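Local coordinates for alpha,alpha-trehalose-phosphate synthase (UDP-forming) (PDB 5HXA), which belongs to glycosyltransferase family 20 and has the two-domain GT-B architecture, at residues G295-V300 with L337-I342; L289-P294 with N331-Q336. All blocks are in the same frame, centred on the assembly; numbering follows the deposited sequence.

How the contacts relate
Along the chain, helix 279-292 ends in the first segment of contact 2 (289-294), which runs straight into the first segment of contact 1 (295-300) and so into strand 300-305. Helix 314-334 then brings the second segment of contact 2 (331-336), followed at once by that of contact 1 (337-342), leading into strand 342-345. The two contacts therefore cross rather than nest, each closing a loop of 36 residues, with centres about 7 Å apart. Contact 2 joins the two helix ends, contact 1 the loops leading from them to neighbouring parallel strands. Two hydrogen bonds sew them together, from H297 NE2 to L290 O and from I342 N to N331 OD1.

Contact 1. Residues G295-V300 with L337-I342; sequences GWHGRV and LDWTPI
W339 lays its indole flat against the backbone of H297 and G298. W339 sets off toward the 295-300 loop at CB, with CG anti to the backbone N (chi1 176°), and G298 N sits 3.4 Å from W339 CE2, above the middle of the ring system. Beside it, G298 CA makes a CH-pi contact 3.6 Å from the centroid of the W339 five-membered ring, only 14° off the normal. The six-membered end runs on to H297, where W339 CH2 comes within 3.7 Å of H297 CA. At the pyrrole edge, W339 NE1 donates to V300 O over 2.8 Å, a short but bent bond (133° at the hydrogen) that approaches from above the carbonyl plane; S301 OG is a second, weak partner. Both loops link a helix to a strand of the parallel six-stranded sheet of one Rossmann-like half of the GT-B fold, so the indole bridges two successive alpha-to-beta turns at one end of that sheet. P341 follows on the other side of the indole, its CG 3.6 Å above the W339 ring plane and displaced toward the rim, leaving the ring clamped between proline and the G298 backbone.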
ATOM      1  N   GLY A 295       9.416  -2.983 -36.316  1.00 29.37           N
ATOM      2  CA  GLY A 295       9.356  -4.163 -37.166  1.00 33.48           C
ATOM      3  C   GLY A 295       8.292  -5.170 -36.761  1.00 31.11           C
ATOM      4  O   GLY A 295       7.934  -6.041 -37.563  1.00 26.65           O
ATOM      5  N   TRP A 296       7.785  -5.084 -35.535  1.00 22.69           N
ATOM      6  CA  TRP A 296       6.725  -5.986 -35.100  1.00 25.12           C
ATOM      7  C   TRP A 296       5.330  -5.533 -35.525  1.00 26.45           C
ATOM      8  O   TRP A 296       4.372  -6.305 -35.363  1.00 21.91           O
ATOM      9  CB  TRP A 296       6.768  -6.163 -33.578  1.00 24.27           C
ATOM     10  CG  TRP A 296       7.776  -7.194 -33.138  1.00 26.74           C
ATOM     11  CD1 TRP A 296       8.941  -6.967 -32.461  1.00 26.19           C
ATOM     12  CD2 TRP A 296       7.722  -8.608 -33.379  1.00 27.79           C
ATOM     13  NE1 TRP A 296       9.611  -8.151 -32.260  1.00 25.55           N
ATOM     14  CE2 TRP A 296       8.881  -9.175 -32.806  1.00 29.72           C
ATOM     15  CE3 TRP A 296       6.799  -9.452 -34.010  1.00 30.35           C
ATOM     16  CZ2 TRP A 296       9.148 -10.546 -32.852  1.00 27.27           C
ATOM     17  CZ3 TRP A 296       7.065 -10.816 -34.055  1.00 32.37           C
ATOM     18  CH2 TRP A 296       8.229 -11.349 -33.476  1.00 27.66           C
ATOM     19  N   HIS A 297       5.183  -4.317 -36.059  1.00 22.28           N
ATOM     20  CA  HIS A 297       3.864  -3.862 -36.488  1.00 25.10           C
ATOM     21  C   HIS A 297       3.309  -4.820 -37.529  1.00 24.16           C
ATOM     22  O   HIS A 297       3.992  -5.148 -38.498  1.00 22.62           O
ATOM     23  CB  HIS A 297       3.934  -2.447 -37.072  1.00 25.42           C
ATOM     24  CG  HIS A 297       4.297  -1.395 -36.071  1.00 29.67           C
ATOM     25  ND1 HIS A 297       3.977  -0.065 -36.242  1.00 30.75           N
ATOM     26  CD2 HIS A 297       4.973  -1.472 -34.900  1.00 25.86           C
ATOM     27  CE1 HIS A 297       4.432   0.631 -35.215  1.00 31.23           C
ATOM     28  NE2 HIS A 297       5.041  -0.199 -34.386  1.00 28.03           N
ATOM     29  N   GLY A 298       2.070  -5.278 -37.323  1.00 21.78           N
ATOM     30  CA  GLY A 298       1.456  -6.211 -38.252  1.00 22.52           C
ATOM     31  C   GLY A 298       1.963  -7.635 -38.145  1.00 24.59           C
ATOM     32  O   GLY A 298       1.533  -8.488 -38.931  1.00 24.21           O
ATOM     33  N   ARG A 299       2.869  -7.918 -37.206  1.00 21.62           N
ATOM     34  CA  ARG A 299       3.459  -9.242 -37.047  1.00 25.15           C
ATOM     35  C   ARG A 299       3.187  -9.839 -35.679  1.00 19.61           C
ATOM     36  O   ARG A 299       3.616 -10.966 -35.401  1.00 22.48           O
ATOM     37  CB  ARG A 299       4.967  -9.180 -37.305  1.00 22.68           C
ATOM     38  CG  ARG A 299       5.265  -8.706 -38.725  1.00 30.93           C
ATOM     39  CD  ARG A 299       6.661  -9.068 -39.165  1.00 42.70           C
ATOM     40  NE  ARG A 299       6.768  -9.012 -40.619  1.00 62.41           N
ATOM     41  CZ  ARG A 299       7.098  -7.922 -41.303  1.00 73.16           C
ATOM     42  NH1 ARG A 299       7.368  -6.791 -40.663  1.00 74.02           N
ATOM     43  NH2 ARG A 299       7.164  -7.966 -42.628  1.00 77.41           N
ATOM     44  N   VAL A 300       2.465  -9.122 -34.829  1.00 19.40           N
ATOM     45  CA  VAL A 300       2.110  -9.605 -33.502  1.00 19.01           C
ATOM     46  C   VAL A 300       0.768  -8.986 -33.152  1.00 20.38           C
ATOM     47  O   VAL A 300       0.463  -7.867 -33.568  1.00 20.68           O
ATOM     48  CB  VAL A 300       3.182  -9.239 -32.449  1.00 19.73           C
ATOM     49  CG1 VAL A 300       3.341  -7.715 -32.343  1.00 18.63           C
ATOM     50  CG2 VAL A 300       2.825  -9.840 -31.076  1.00 16.84           C
ATOM     51  N   LEU A 337      -5.169  -1.414 -41.991  1.00 21.11           N
ATOM     52  CA  LEU A 337      -6.464  -1.820 -42.525  1.00 21.77           C
ATOM     53  C   LEU A 337      -6.696  -3.319 -42.400  1.00 26.16           C
ATOM     54  O   LEU A 337      -7.844  -3.765 -42.484  1.00 23.42           O
ATOM     55  CB  LEU A 337      -6.597  -1.372 -43.980  1.00 23.37           C
ATOM     56  CG  LEU A 337      -6.708   0.150 -44.158  1.00 33.22           C
ATOM     57  CD1 LEU A 337      -6.596   0.550 -45.621  1.00 34.62           C
ATOM     58  CD2 LEU A 337      -8.006   0.677 -43.552  1.00 27.66           C
ATOM     59  N   ASP A 338      -5.638  -4.104 -42.184  1.00 21.65           N
ATOM     60  CA  ASP A 338      -5.764  -5.543 -41.982  1.00 22.15           C
ATOM     61  C   ASP A 338      -5.142  -5.990 -40.664  1.00 24.58           C
ATOM     62  O   ASP A 338      -4.786  -7.164 -40.520  1.00 23.92           O
ATOM     63  CB  ASP A 338      -5.129  -6.305 -43.150  1.00 26.97           C
ATOM     64  CG  ASP A 338      -3.623  -6.072 -43.252  1.00 33.52           C
ATOM     65  OD1 ASP A 338      -3.093  -5.152 -42.575  1.00 30.20           O
ATOM     66  OD2 ASP A 338      -2.965  -6.807 -44.012  1.00 37.82           O
ATOM     67  N   TRP A 339      -4.993  -5.088 -39.694  1.00 20.10           N
ATOM     68  CA  TRP A 339      -4.339  -5.475 -38.448  1.00 19.93           C
ATOM     69  C   TRP A 339      -4.907  -4.662 -37.293  1.00 19.61           C
ATOM     70  O   TRP A 339      -4.762  -3.436 -37.275  1.00 20.22           O
ATOM     71  CB  TRP A 339      -2.819  -5.283 -38.550  1.00 17.26           C
ATOM     72  CG  TRP A 339      -2.075  -5.574 -37.253  1.00 19.12           C
ATOM     73  CD1 TRP A 339      -2.103  -6.735 -36.538  1.00 20.29           C
ATOM     74  CD2 TRP A 339      -1.177  -4.695 -36.554  1.00 20.45           C
ATOM     75  NE1 TRP A 339      -1.291  -6.630 -35.427  1.00 21.94           N
ATOM     76  CE2 TRP A 339      -0.710  -5.390 -35.416  1.00 17.40           C
ATOM     77  CE3 TRP A 339      -0.724  -3.387 -36.781  1.00 22.64           C
ATOM     78  CZ2 TRP A 339       0.182  -4.823 -34.503  1.00 17.48           C
ATOM     79  CZ3 TRP A 339       0.178  -2.829 -35.876  1.00 21.25           C
ATOM     80  CH2 TRP A 339       0.619  -3.547 -34.754  1.00 19.95           C
ATOM     81  N   THR A 340      -5.534  -5.349 -36.329  1.00 18.73           N
ATOM     82  CA  THR A 340      -5.933  -4.730 -35.071  1.00 20.58           C
ATOM     83  C   THR A 340      -4.945  -5.124 -33.978  1.00 22.62           C
ATOM     84  O   THR A 340      -4.907  -6.305 -33.592  1.00 20.07           O
ATOM     85  CB  THR A 340      -7.347  -5.157 -34.684  1.00 19.97           C
ATOM     86  OG1 THR A 340      -8.243  -4.891 -35.771  1.00 21.07           O
ATOM     87  CG2 THR A 340      -7.804  -4.388 -33.440  1.00 21.05           C
ATOM     88  N   PRO A 341      -4.135  -4.193 -33.456  1.00 20.21           N
ATOM     89  CA  PRO A 341      -3.079  -4.584 -32.495  1.00 16.72           C
ATOM     90  C   PRO A 341      -3.585  -5.295 -31.248  1.00 17.87           C
ATOM     91  O   PRO A 341      -2.996  -6.301 -30.839  1.00 16.49           O
ATOM     92  CB  PRO A 341      -2.424  -3.235 -32.146  1.00 14.37           C
ATOM     93  CG  PRO A 341      -2.586  -2.427 -33.404  1.00 17.28           C
ATOM     94  CD  PRO A 341      -3.978  -2.797 -33.907  1.00 17.11           C
ATOM     95  N   ILE A 342      -4.638  -4.784 -30.617  1.00 16.57           N
ATOM     96  CA  ILE A 342      -5.194  -5.344 -29.386  1.00 19.11           C
ATOM     97  C   ILE A 342      -6.599  -5.848 -29.688  1.00 18.91           C
ATOM     98  O   ILE A 342      -7.488  -5.059 -30.028  1.00 17.52           O
ATOM     99  CB  ILE A 342      -5.238  -4.306 -28.252  1.00 19.01           C
ATOM    100  CG1 ILE A 342      -3.825  -3.806 -27.920  1.00 16.61           C
ATOM    101  CG2 ILE A 342      -5.945  -4.895 -27.020  1.00 16.75           C
ATOM    102  CD1 ILE A 342      -3.806  -2.743 -26.799  1.00 15.35           C
TER

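Contact 2. Residues L289-P294 with N331-Q336; sequences LLLNAP and NGRFAQ. With EDO (1,2-ethanediol), chain H; EDO (1,2-ethanediol), chain G.
F334 has CG beside its backbone N and anti to the carbonyl carbon (chi1 -61°), which carries the ring across to L290 and L291, while R333 starts the other way, with CG anti to N (chi1 -179°), and stays extended to NE. The phenyl ring is thus held between neighbours from both helices. L290 CB stands over the centre of one face in a CH-pi contact, 4.2 Å from the F334 ring centroid, and L290 CD1 adds a touch at 3.9 Å from F334 CD2. On the opposite face lies R333 CG, from the preceding residue of the ring's own helix. L291 comes at the rim instead: its CD2 lies in the ring plane, 3.7 Å from F334 CZ. L291 CD2 also meets one face of the R333 guanidinium near its rim, 3.8 Å from R333 NH2, and so touches both groups. Two molecules of 1,2-ethanediol, probably from the crystallisation liquor, gather at the guanidinium. R333 NH2 donates to O1 of the chain G molecule over 3.2 Å, whereas the bonds from R333 NE and NH2 to the chain H molecule are weak. The charge has a firmer partner in E287, one turn before L290 and L291 on helix 279-292, whose OE2 forms a salt bridge with R333 NH1. This apolar and ionic seam joins the C-terminal ends of helices 279-292 and 314-334; P341, in the loop entering strand 342-345, also packs on F334, and helix 415-426 touches L289 and N292.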
ATOM      1  N   LEU A 289       6.232  -1.781 -26.589  1.00 18.49           N
ATOM      2  CA  LEU A 289       6.881  -2.721 -27.496  1.00 22.85           C
ATOM      3  C   LEU A 289       6.755  -2.253 -28.943  1.00 17.98           C
ATOM      4  O   LEU A 289       7.742  -2.231 -29.689  1.00 18.65           O
ATOM      5  CB  LEU A 289       6.282  -4.118 -27.323  1.00 18.39           C
ATOM      6  CG  LEU A 289       6.570  -5.100 -28.468  1.00 19.20           C
ATOM      7  CD1 LEU A 289       8.025  -5.587 -28.436  1.00 18.53           C
ATOM      8  CD2 LEU A 289       5.598  -6.282 -28.414  1.00 19.45           C
ATOM      9  N   LEU A 290       5.547  -1.845 -29.350  1.00 16.92           N
ATOM     10  CA  LEU A 290       5.343  -1.398 -30.726  1.00 18.86           C
ATOM     11  C   LEU A 290       6.141  -0.138 -31.038  1.00 24.25           C
ATOM     12  O   LEU A 290       6.554   0.065 -32.188  1.00 24.14           O
ATOM     13  CB  LEU A 290       3.857  -1.159 -30.992  1.00 18.15           C
ATOM     14  CG  LEU A 290       2.973  -2.396 -30.830  1.00 19.49           C
ATOM     15  CD1 LEU A 290       1.513  -2.017 -31.112  1.00 17.44           C
ATOM     16  CD2 LEU A 290       3.429  -3.522 -31.757  1.00 18.57           C
ATOM     17  N   LEU A 291       6.365   0.719 -30.041  1.00 23.03           N
ATOM     18  CA  LEU A 291       7.215   1.889 -30.257  1.00 26.38           C
ATOM     19  C   LEU A 291       8.695   1.512 -30.296  1.00 23.39           C
ATOM     20  O   LEU A 291       9.454   2.057 -31.102  1.00 29.99           O
ATOM     21  CB  LEU A 291       6.959   2.929 -29.166  1.00 22.33           C
ATOM     22  CG  LEU A 291       5.580   3.599 -29.184  1.00 30.74           C
ATOM     23  CD1 LEU A 291       5.320   4.337 -27.874  1.00 27.38           C
ATOM     24  CD2 LEU A 291       5.462   4.558 -30.376  1.00 29.21           C
ATOM     25  N   ASN A 292       9.127   0.604 -29.414  1.00 24.55           N
ATOM     26  CA  ASN A 292      10.531   0.183 -29.377  1.00 29.90           C
ATOM     27  C   ASN A 292      10.932  -0.568 -30.641  1.00 36.05           C
ATOM     28  O   ASN A 292      12.076  -0.461 -31.093  1.00 31.70           O
ATOM     29  CB  ASN A 292      10.801  -0.741 -28.184  1.00 33.98           C
ATOM     30  CG  ASN A 292      10.779  -0.024 -26.860  1.00 36.71           C
ATOM     31  OD1 ASN A 292      10.823   1.204 -26.807  1.00 35.40           O
ATOM     32  ND2 ASN A 292      10.715  -0.803 -25.763  1.00 27.63           N
ATOM     33  N   ALA A 293      10.027  -1.380 -31.185  1.00 29.54           N
ATOM     34  CA  ALA A 293      10.354  -2.340 -32.239  1.00 35.26           C
ATOM     35  C   ALA A 293       9.321  -2.230 -33.354  1.00 30.75           C
ATOM     36  O   ALA A 293       8.437  -3.083 -33.490  1.00 30.40           O
ATOM     37  CB  ALA A 293      10.410  -3.758 -31.671  1.00 30.68           C
ATOM     38  N   PRO A 294       9.403  -1.187 -34.177  1.00 29.27           N
ATOM     39  CA  PRO A 294       8.396  -1.018 -35.234  1.00 31.66           C
ATOM     40  C   PRO A 294       8.375  -2.152 -36.248  1.00 30.97           C
ATOM     41  O   PRO A 294       7.383  -2.290 -36.971  1.00 28.85           O
ATOM     42  CB  PRO A 294       8.782   0.320 -35.886  1.00 36.91           C
ATOM     43  CG  PRO A 294      10.212   0.531 -35.511  1.00 36.32           C
ATOM     44  CD  PRO A 294      10.387  -0.091 -34.163  1.00 31.83           C
ATOM     45  N   ASN A 331      -5.178   1.007 -30.438  1.00 15.00           N
ATOM     46  CA  ASN A 331      -5.545   0.535 -31.769  1.00 15.96           C
ATOM     47  C   ASN A 331      -5.614   1.691 -32.757  1.00 19.81           C
ATOM     48  O   ASN A 331      -5.082   1.594 -33.868  1.00 19.55           O
ATOM     49  CB  ASN A 331      -6.873  -0.234 -31.725  1.00 16.86           C
ATOM     50  CG  ASN A 331      -6.704  -1.632 -31.123  1.00 23.52           C
ATOM     51  OD1 ASN A 331      -5.619  -2.206 -31.172  1.00 19.31           O
ATOM     52  ND2 ASN A 331      -7.768  -2.172 -30.550  1.00 18.15           N
ATOM     53  N   GLY A 332      -6.235   2.805 -32.368  1.00 16.79           N
ATOM     54  CA  GLY A 332      -6.287   3.945 -33.276  1.00 17.80           C
ATOM     55  C   GLY A 332      -4.904   4.408 -33.693  1.00 22.60           C
ATOM     56  O   GLY A 332      -4.688   4.823 -34.836  1.00 24.17           O
ATOM     57  N   ARG A 333      -3.943   4.318 -32.775  1.00 19.02           N
ATOM     58  CA  ARG A 333      -2.599   4.824 -33.032  1.00 22.98           C
ATOM     59  C   ARG A 333      -1.821   3.919 -33.987  1.00 23.09           C
ATOM     60  O   ARG A 333      -1.122   4.418 -34.874  1.00 21.29           O
ATOM     61  CB  ARG A 333      -1.853   4.978 -31.703  1.00 24.58           C
ATOM     62  CG  ARG A 333      -0.433   5.526 -31.847  1.00 20.55           C
ATOM     63  CD  ARG A 333       0.221   5.713 -30.484  1.00 26.34           C
ATOM     64  NE  ARG A 333       1.425   6.516 -30.615  1.00 26.72           N
ATOM     65  CZ  ARG A 333       2.238   6.829 -29.617  1.00 31.42           C
ATOM     66  NH1 ARG A 333       1.993   6.391 -28.388  1.00 23.86           N
ATOM     67  NH2 ARG A 333       3.298   7.586 -29.859  1.00 26.53           N
ATOM     68  N   PHE A 334      -1.938   2.591 -33.843  1.00 18.85           N
ATOM     69  CA  PHE A 334      -1.079   1.666 -34.585  1.00 18.44           C
ATOM     70  C   PHE A 334      -1.794   0.796 -35.613  1.00 23.85           C
ATOM     71  O   PHE A 334      -1.112   0.136 -36.409  1.00 18.90           O
ATOM     72  CB  PHE A 334      -0.326   0.739 -33.613  1.00 19.33           C
ATOM     73  CG  PHE A 334       0.584   1.468 -32.664  1.00 23.62           C
ATOM     74  CD1 PHE A 334       1.810   1.952 -33.090  1.00 24.91           C
ATOM     75  CD2 PHE A 334       0.210   1.671 -31.355  1.00 22.87           C
ATOM     76  CE1 PHE A 334       2.643   2.625 -32.219  1.00 31.84           C
ATOM     77  CE2 PHE A 334       1.036   2.344 -30.479  1.00 23.51           C
ATOM     78  CZ  PHE A 334       2.252   2.824 -30.911  1.00 26.20           C
ATOM     79  N   ALA A 335      -3.127   0.755 -35.616  1.00 21.06           N
ATOM     80  CA  ALA A 335      -3.833  -0.187 -36.483  1.00 16.93           C
ATOM     81  C   ALA A 335      -3.556   0.079 -37.960  1.00 19.69           C
ATOM     82  O   ALA A 335      -3.334   1.214 -38.389  1.00 18.77           O
ATOM     83  CB  ALA A 335      -5.353  -0.127 -36.251  1.00 18.68           C
ATOM     84  N   GLN A 336      -3.613  -0.992 -38.742  1.00 18.24           N
ATOM     85  CA  GLN A 336      -3.601  -0.945 -40.192  1.00 23.35           C
ATOM     86  C   GLN A 336      -4.916  -1.539 -40.689  1.00 22.74           C
ATOM     87  O   GLN A 336      -5.690  -2.113 -39.917  1.00 23.90           O
ATOM     88  CB  GLN A 336      -2.387  -1.706 -40.742  1.00 25.89           C
ATOM     89  CG  GLN A 336      -1.044  -1.206 -40.187  1.00 23.79           C
ATOM     90  CD  GLN A 336       0.117  -2.153 -40.502  1.00 39.88           C
ATOM     91  OE1 GLN A 336      -0.055  -3.146 -41.207  1.00 44.25           O
ATOM     92  NE2 GLN A 336       1.302  -1.847 -39.974  1.00 37.70           N
TER
HETATM   93  C1  EDO H 507       2.771   7.231 -33.548  1.00 71.04           C
HETATM   94  O1  EDO H 507       4.117   7.494 -33.126  1.00 74.32           O
HETATM   95  C2  EDO H 507       2.037   8.548 -33.781  1.00 70.12           C
HETATM   96  O2  EDO H 507       1.500   9.039 -32.547  1.00 70.34           O
HETATM   97  C1  EDO G 506       3.700   7.784 -26.181  1.00 45.28           C
HETATM   98  O1  EDO G 506       4.759   8.116 -27.087  1.00 52.77           O
HETATM   99  C2  EDO G 506       4.301   7.403 -24.837  1.00 58.09           C
HETATM  100  O2  EDO G 506       5.498   6.647 -25.065  1.00 58.70           O